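PDB 4BB7: chromatin structure-remodeling complex subunit RSC2 from Saccharomyces cerevisiae, which serves as a subunit of the RSC complex, an ATP-dependent chromatin remodeler involved in transcription regulation and nucleosome positioning, its BAH domain being a histone H3 binding domain. Local coordinates for residues V20-I25 against H95-L100; W53-P56 against Q60-N63. One frame throughout, in Å; residues are numbered along the deposited sequence.

Interaction 1 (V20-I25 against H95-L100)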
loop_
_atom_site.group_PDB
_atom_site.type_symbol
_atom_site.label_atom_id
_atom_site.label_comp_id
_atom_site.label_asym_id
_atom_site.label_seq_id
_atom_site.Cartn_x
_atom_site.Cartn_y
_atom_site.Cartn_z
ATOM N N VAL A 20 -13.242 0.436 13.698
ATOM C CA VAL A 20 -12.774 -0.940 13.686
ATOM C C VAL A 20 -12.782 -1.485 15.104
ATOM O O VAL A 20 -12.321 -0.822 16.032
ATOM C CB VAL A 20 -11.356 -1.052 13.094
ATOM C CG1 VAL A 20 -10.779 -2.437 13.353
ATOM C CG2 VAL A 20 -11.384 -0.751 11.611
ATOM N N ILE A 21 -13.319 -2.689 15.275
ATOM C CA ILE A 21 -13.370 -3.307 16.594
ATOM C C ILE A 21 -12.416 -4.494 16.702
ATOM O O ILE A 21 -12.644 -5.549 16.105
ATOM C CB ILE A 21 -14.795 -3.751 16.960
ATOM C CG1 ILE A 21 -15.767 -2.578 16.808
ATOM C CG2 ILE A 21 -14.830 -4.304 18.380
ATOM C CD1 ILE A 21 -17.158 -2.864 17.333
ATOM N N VAL A 22 -11.342 -4.309 17.463
ATOM C CA VAL A 22 -10.370 -5.370 17.685
ATOM C C VAL A 22 -10.263 -5.680 19.172
ATOM O O VAL A 22 -10.089 -4.779 19.993
ATOM C CB VAL A 22 -8.979 -5.000 17.131
ATOM C CG1 VAL A 22 -7.949 -6.032 17.557
ATOM C CG2 VAL A 22 -9.027 -4.882 15.615
ATOM N N ASN A 23 -10.381 -6.962 19.508
ATOM C CA ASN A 23 -10.384 -7.405 20.895
ATOM C C ASN A 23 -11.385 -6.622 21.743
ATOM O O ASN A 23 -11.113 -6.289 22.901
ATOM C CB ASN A 23 -8.983 -7.310 21.494
ATOM C CG ASN A 23 -8.647 -8.500 22.363
ATOM O OD1 ASN A 23 -9.536 -9.206 22.837
ATOM N ND2 ASN A 23 -7.356 -8.736 22.573
ATOM N N ASN A 24 -12.541 -6.336 21.151
ATOM C CA ASN A 24 -13.607 -5.581 21.807
ATOM C C ASN A 24 -13.238 -4.120 22.058
ATOM O O ASN A 24 -13.781 -3.475 22.953
ATOM C CB ASN A 24 -14.052 -6.263 23.105
ATOM C CG ASN A 24 -15.318 -5.653 23.677
ATOM O OD1 ASN A 24 -16.415 -5.876 23.162
ATOM N ND2 ASN A 24 -15.173 -4.874 24.745
ATOM N N ILE A 25 -12.316 -3.600 21.258
ATOM C CA ILE A 25 -11.927 -2.201 21.363
ATOM C C ILE A 25 -12.146 -1.473 20.042
ATOM O O ILE A 25 -11.742 -1.951 18.983
ATOM C CB ILE A 25 -10.462 -2.054 21.806
ATOM C CG1 ILE A 25 -10.320 -2.445 23.279
ATOM C CG2 ILE A 25 -9.971 -0.627 21.573
ATOM C CD1 ILE A 25 -8.892 -2.441 23.786
ATOM N N HIS A 95 -1.637 -1.538 7.653
ATOM C CA HIS A 95 -1.669 -2.738 8.475
ATOM C C HIS A 95 -3.016 -3.445 8.369
ATOM O O HIS A 95 -4.039 -2.817 8.091
ATOM C CB HIS A 95 -1.437 -2.392 9.945
ATOM C CG HIS A 95 -0.133 -1.713 10.221
ATOM N ND1 HIS A 95 0.906 -2.341 10.872
ATOM C CD2 HIS A 95 0.286 -0.449 9.971
ATOM C CE1 HIS A 95 1.917 -1.498 10.997
ATOM N NE2 HIS A 95 1.566 -0.343 10.459
ATOM N N LEU A 96 -3.011 -4.756 8.594
ATOM C CA LEU A 96 -4.241 -5.480 8.882
ATOM C C LEU A 96 -4.677 -5.069 10.284
ATOM O O LEU A 96 -3.862 -5.073 11.206
ATOM C CB LEU A 96 -3.999 -6.990 8.838
ATOM C CG LEU A 96 -3.549 -7.582 7.500
ATOM C CD1 LEU A 96 -3.178 -9.051 7.641
ATOM C CD2 LEU A 96 -4.636 -7.404 6.452
ATOM N N VAL A 97 -5.947 -4.707 10.448
ATOM C CA VAL A 97 -6.430 -4.226 11.744
ATOM C C VAL A 97 -6.228 -5.262 12.849
ATOM O O VAL A 97 -6.300 -4.947 14.041
ATOM C CB VAL A 97 -7.907 -3.783 11.693
ATOM C CG1 VAL A 97 -8.098 -2.699 10.643
ATOM C CG2 VAL A 97 -8.812 -4.968 11.420
ATOM N N SER A 98 -5.960 -6.498 12.447
ATOM C CA SER A 98 -5.629 -7.547 13.401
ATOM C C SER A 98 -4.291 -7.266 14.099
ATOM O O SER A 98 -3.981 -7.871 15.125
ATOM C CB SER A 98 -5.604 -8.908 12.704
ATOM O OG SER A 98 -4.936 -8.818 11.457
ATOM N N ASN A 99 -3.509 -6.343 13.546
ATOM C CA ASN A 99 -2.230 -5.963 14.142
ATOM C C ASN A 99 -2.382 -5.106 15.397
ATOM O O ASN A 99 -1.496 -5.086 16.249
ATOM C CB ASN A 99 -1.344 -5.230 13.128
ATOM C CG ASN A 99 -0.903 -6.117 11.982
ATOM O OD1 ASN A 99 -0.946 -7.345 12.078
ATOM N ND2 ASN A 99 -0.467 -5.497 10.887
ATOM N N LEU A 100 -3.498 -4.388 15.499
ATOM C CA LEU A 100 -3.758 -3.542 16.661
ATOM C C LEU A 100 -3.741 -4.370 17.937
ATOM O O LEU A 100 -4.476 -5.351 18.060
ATOM C CB LEU A 100 -5.109 -2.834 16.528
ATOM C CG LEU A 100 -5.262 -1.756 15.457
ATOM C CD1 LEU A 100 -6.731 -1.441 15.237
ATOM C CD2 LEU A 100 -4.481 -0.498 15.833
#

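Interaction 2 (W53-P56 against Q60-N63)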
loop_
_atom_site.group_PDB
_atom_site.type_symbol
_atom_site.label_atom_id
_atom_site.label_comp_id
_atom_site.label_asym_id
_atom_site.label_seq_id
_atom_site.Cartn_x
_atom_site.Cartn_y
_atom_site.Cartn_z
ATOM N N TRP A 53 -10.247 0.915 5.864
ATOM C CA TRP A 53 -11.007 0.444 4.714
ATOM C C TRP A 53 -11.022 -1.075 4.630
ATOM O O TRP A 53 -10.226 -1.751 5.276
ATOM C CB TRP A 53 -10.432 1.021 3.422
ATOM C CG TRP A 53 -9.128 0.405 3.025
ATOM C CD1 TRP A 53 -8.942 -0.654 2.184
ATOM C CD2 TRP A 53 -7.822 0.810 3.454
ATOM N NE1 TRP A 53 -7.602 -0.933 2.060
ATOM C CE2 TRP A 53 -6.892 -0.049 2.831
ATOM C CE3 TRP A 53 -7.347 1.814 4.302
ATOM C CZ2 TRP A 53 -5.518 0.067 3.028
ATOM C CZ3 TRP A 53 -5.984 1.927 4.498
ATOM C CH2 TRP A 53 -5.084 1.058 3.864
ATOM N N LYS A 54 -11.933 -1.602 3.821
ATOM C CA LYS A 54 -12.054 -3.041 3.626
ATOM C C LYS A 54 -11.686 -3.415 2.196
ATOM O O LYS A 54 -12.090 -2.748 1.244
ATOM C CB LYS A 54 -13.477 -3.502 3.942
ATOM C CG LYS A 54 -13.709 -4.989 3.743
ATOM C CD LYS A 54 -15.164 -5.355 3.993
ATOM C CE LYS A 54 -16.092 -4.613 3.043
ATOM N NZ LYS A 54 -17.526 -4.944 3.282
ATOM N N THR A 55 -10.909 -4.482 2.048
ATOM C CA THR A 55 -10.499 -4.949 0.730
ATOM C C THR A 55 -11.486 -5.994 0.205
ATOM O O THR A 55 -12.225 -6.594 0.986
ATOM C CB THR A 55 -9.060 -5.506 0.750
ATOM O OG1 THR A 55 -8.905 -6.400 1.859
ATOM C CG2 THR A 55 -8.062 -4.372 0.892
ATOM N N PRO A 56 -11.510 -6.200 -1.124
ATOM C CA PRO A 56 -12.480 -7.094 -1.768
ATOM C C PRO A 56 -12.647 -8.432 -1.051
ATOM O O PRO A 56 -13.739 -8.993 -1.069
ATOM C CB PRO A 56 -11.883 -7.303 -3.160
ATOM C CG PRO A 56 -11.180 -6.023 -3.439
ATOM C CD PRO A 56 -10.615 -5.568 -2.111
ATOM N N GLN A 60 -9.992 -6.161 6.907
ATOM C CA GLN A 60 -10.030 -4.739 7.219
ATOM C C GLN A 60 -8.633 -4.174 7.452
ATOM O O GLN A 60 -7.833 -4.740 8.197
ATOM C CB GLN A 60 -10.930 -4.488 8.423
ATOM C CG GLN A 60 -12.347 -4.985 8.205
ATOM C CD GLN A 60 -13.146 -5.013 9.481
ATOM O OE1 GLN A 60 -12.584 -5.005 10.576
ATOM N NE2 GLN A 60 -14.466 -5.042 9.352
ATOM N N TRP A 61 -8.352 -3.050 6.803
ATOM C CA TRP A 61 -7.030 -2.443 6.833
ATOM C C TRP A 61 -7.048 -1.043 7.441
ATOM O O TRP A 61 -8.106 -0.439 7.631
ATOM C CB TRP A 61 -6.465 -2.355 5.415
ATOM C CG TRP A 61 -5.974 -3.651 4.858
ATOM C CD1 TRP A 61 -6.733 -4.679 4.376
ATOM C CD2 TRP A 61 -4.607 -4.052 4.698
ATOM N NE1 TRP A 61 -5.924 -5.698 3.933
ATOM C CE2 TRP A 61 -4.614 -5.338 4.116
ATOM C CE3 TRP A 61 -3.380 -3.448 4.989
ATOM C CZ2 TRP A 61 -3.440 -6.033 3.826
ATOM C CZ3 TRP A 61 -2.217 -4.138 4.704
ATOM C CH2 TRP A 61 -2.255 -5.419 4.128
ATOM N N LEU A 62 -5.859 -0.531 7.731
ATOM C CA LEU A 62 -5.706 0.818 8.249
ATOM C C LEU A 62 -4.382 1.408 7.786
ATOM O O LEU A 62 -3.452 0.682 7.429
ATOM C CB LEU A 62 -5.787 0.819 9.777
ATOM C CG LEU A 62 -4.778 -0.031 10.554
ATOM C CD1 LEU A 62 -3.431 0.680 10.651
ATOM C CD2 LEU A 62 -5.312 -0.345 11.944
ATOM N N ASN A 63 -4.304 2.732 7.785
ATOM C CA ASN A 63 -3.055 3.411 7.494
ATOM C C ASN A 63 -2.607 4.260 8.678
ATOM O O ASN A 63 -3.257 5.247 9.037
ATOM C CB ASN A 63 -3.187 4.266 6.236
ATOM C CG ASN A 63 -1.896 4.966 5.876
ATOM O OD1 ASN A 63 -1.589 6.031 6.409
ATOM N ND2 ASN A 63 -1.127 4.367 4.972
#

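Interaction 1 (V20-I25 against H95-L100)
Val20 and Val97 reach toward each other and meet tip to tip, with one methyl of Val20 settled against the branched end of Val97. Val20 CG1 lies 3.6 Å from Val97 CB and is almost as near to both Val97 methyls, so a single bump fills the shallow notch of the fork. Val20 CG2 lies beside the same group, 3.9 Å from Val97 CG1.

Val22 forms the second bump. Its CG1 is anti to the backbone N (chi1 172°) and its CG2 beside that N, a setting that spreads the two methyls across the 3-10 segment 97-99 and its exit. Val22 CG2 presses on the carbonyl of Val97, 3.1 Å from Val97 O, a tight fit for a methyl. It also closes on side chains, at 4.2 Å from both Val97 CG2 and Leu100 CD1. Val22 CG1 rests 3.6 Å from Leu100 O. Val97 O also accepts a backbone hydrogen bond from Leu100 N, which closes the turn against which Val22 packs.

With an alanine in place of Val22, both methyls would go, and a gap would probably open between strand 20-22 and the surface made by Val97 O and Leu100 CD1, leaving the Leu100 side chain with less to lean on.

No hydrogen bond spans the two segments, and 205 Å² is buried between them, so they meet by van der Waals packing. The type I' turn Val22-Ile25 holds strand 20-22 against strand 25-27, where Tyr27 touches both Val22 and Leu100. From the hairpin itself, Val20 also packs on Leu52 of strand 45-54, while Leu100 leans on Ala33 and Leu35 of strand 32-35 and Val97 on Gln60. The N-terminal hairpin is thereby packed against the connection between strands 87-96 and 100-108 of the BAH-domain sheet.

Interaction 2 (W53-P56 against Q60-N63)
One face of the Trp53 indole carries Trp61 CB, 3.4 Å over the ring plane and nearer its border than its middle, with Leu62 N farther along the same face. The Trp61 methylene makes a CH-pi contact, its CB lying 3.7 Å from the centroid of the Trp53 six-membered ring. The two indoles themselves are near parallel, with planes at 15°, but their five-membered rings are 5.5 Å apart at the centroids and barely overlap; this is a slid pair rather than a true stack. Trp53 CG sits between the backbone N and the carbonyl carbon (chi1 73°), which folds its ring back over the neighbouring strand until CZ3 comes within 4.0 Å of Asn63 CB. Thr55 crosses the pyrrole end of Trp61, its CG2 3.7 Å from Trp61 CD1; its hydroxyl is hydrogen-bonded to Asp57.

Trp53 and Trp61 form an antiparallel hydrogen-bonded pair, held by two backbone bonds. Trp61 N to Trp53 O is short (2.7 Å) and almost straight (175°), whereas Trp53 N to Trp61 O is longer, at 3.1 Å.

The contact closes the end of the hairpin of strands 45-54 and 60-68 in the BAH-domain sheet. Strand 87-96 flanks it, its Asp94 touching both indoles and bonding Asn63 ND2, and Arg51 of the second subunit makes a cation-pi contact with Trp53.

Overall arrangement
Interactions 1 and 2 share one region of the BAH domain, their centres about 11 Å apart. Probable hydrogen bonds, each 2.9 Å, join 95-100 to 60-63: His95 N to Leu62 O between neighbouring strands, and Val97 N to Gln60 O just past the strand end. Interaction 1 has no exposed touching residue, whereas interaction 2 runs from buried Trp53 and Leu62 to exposed Lys54. Segments 53-56 and 60-63, close in sequence, pair through the backbone as a hairpin with aromatic groups on one face; 20-25 and 95-100, distant in sequence, meet through aliphatic side chains and the carbonyl oxygens they rest on, without hydrogen bonds. Only interaction 2 reaches the second subunit.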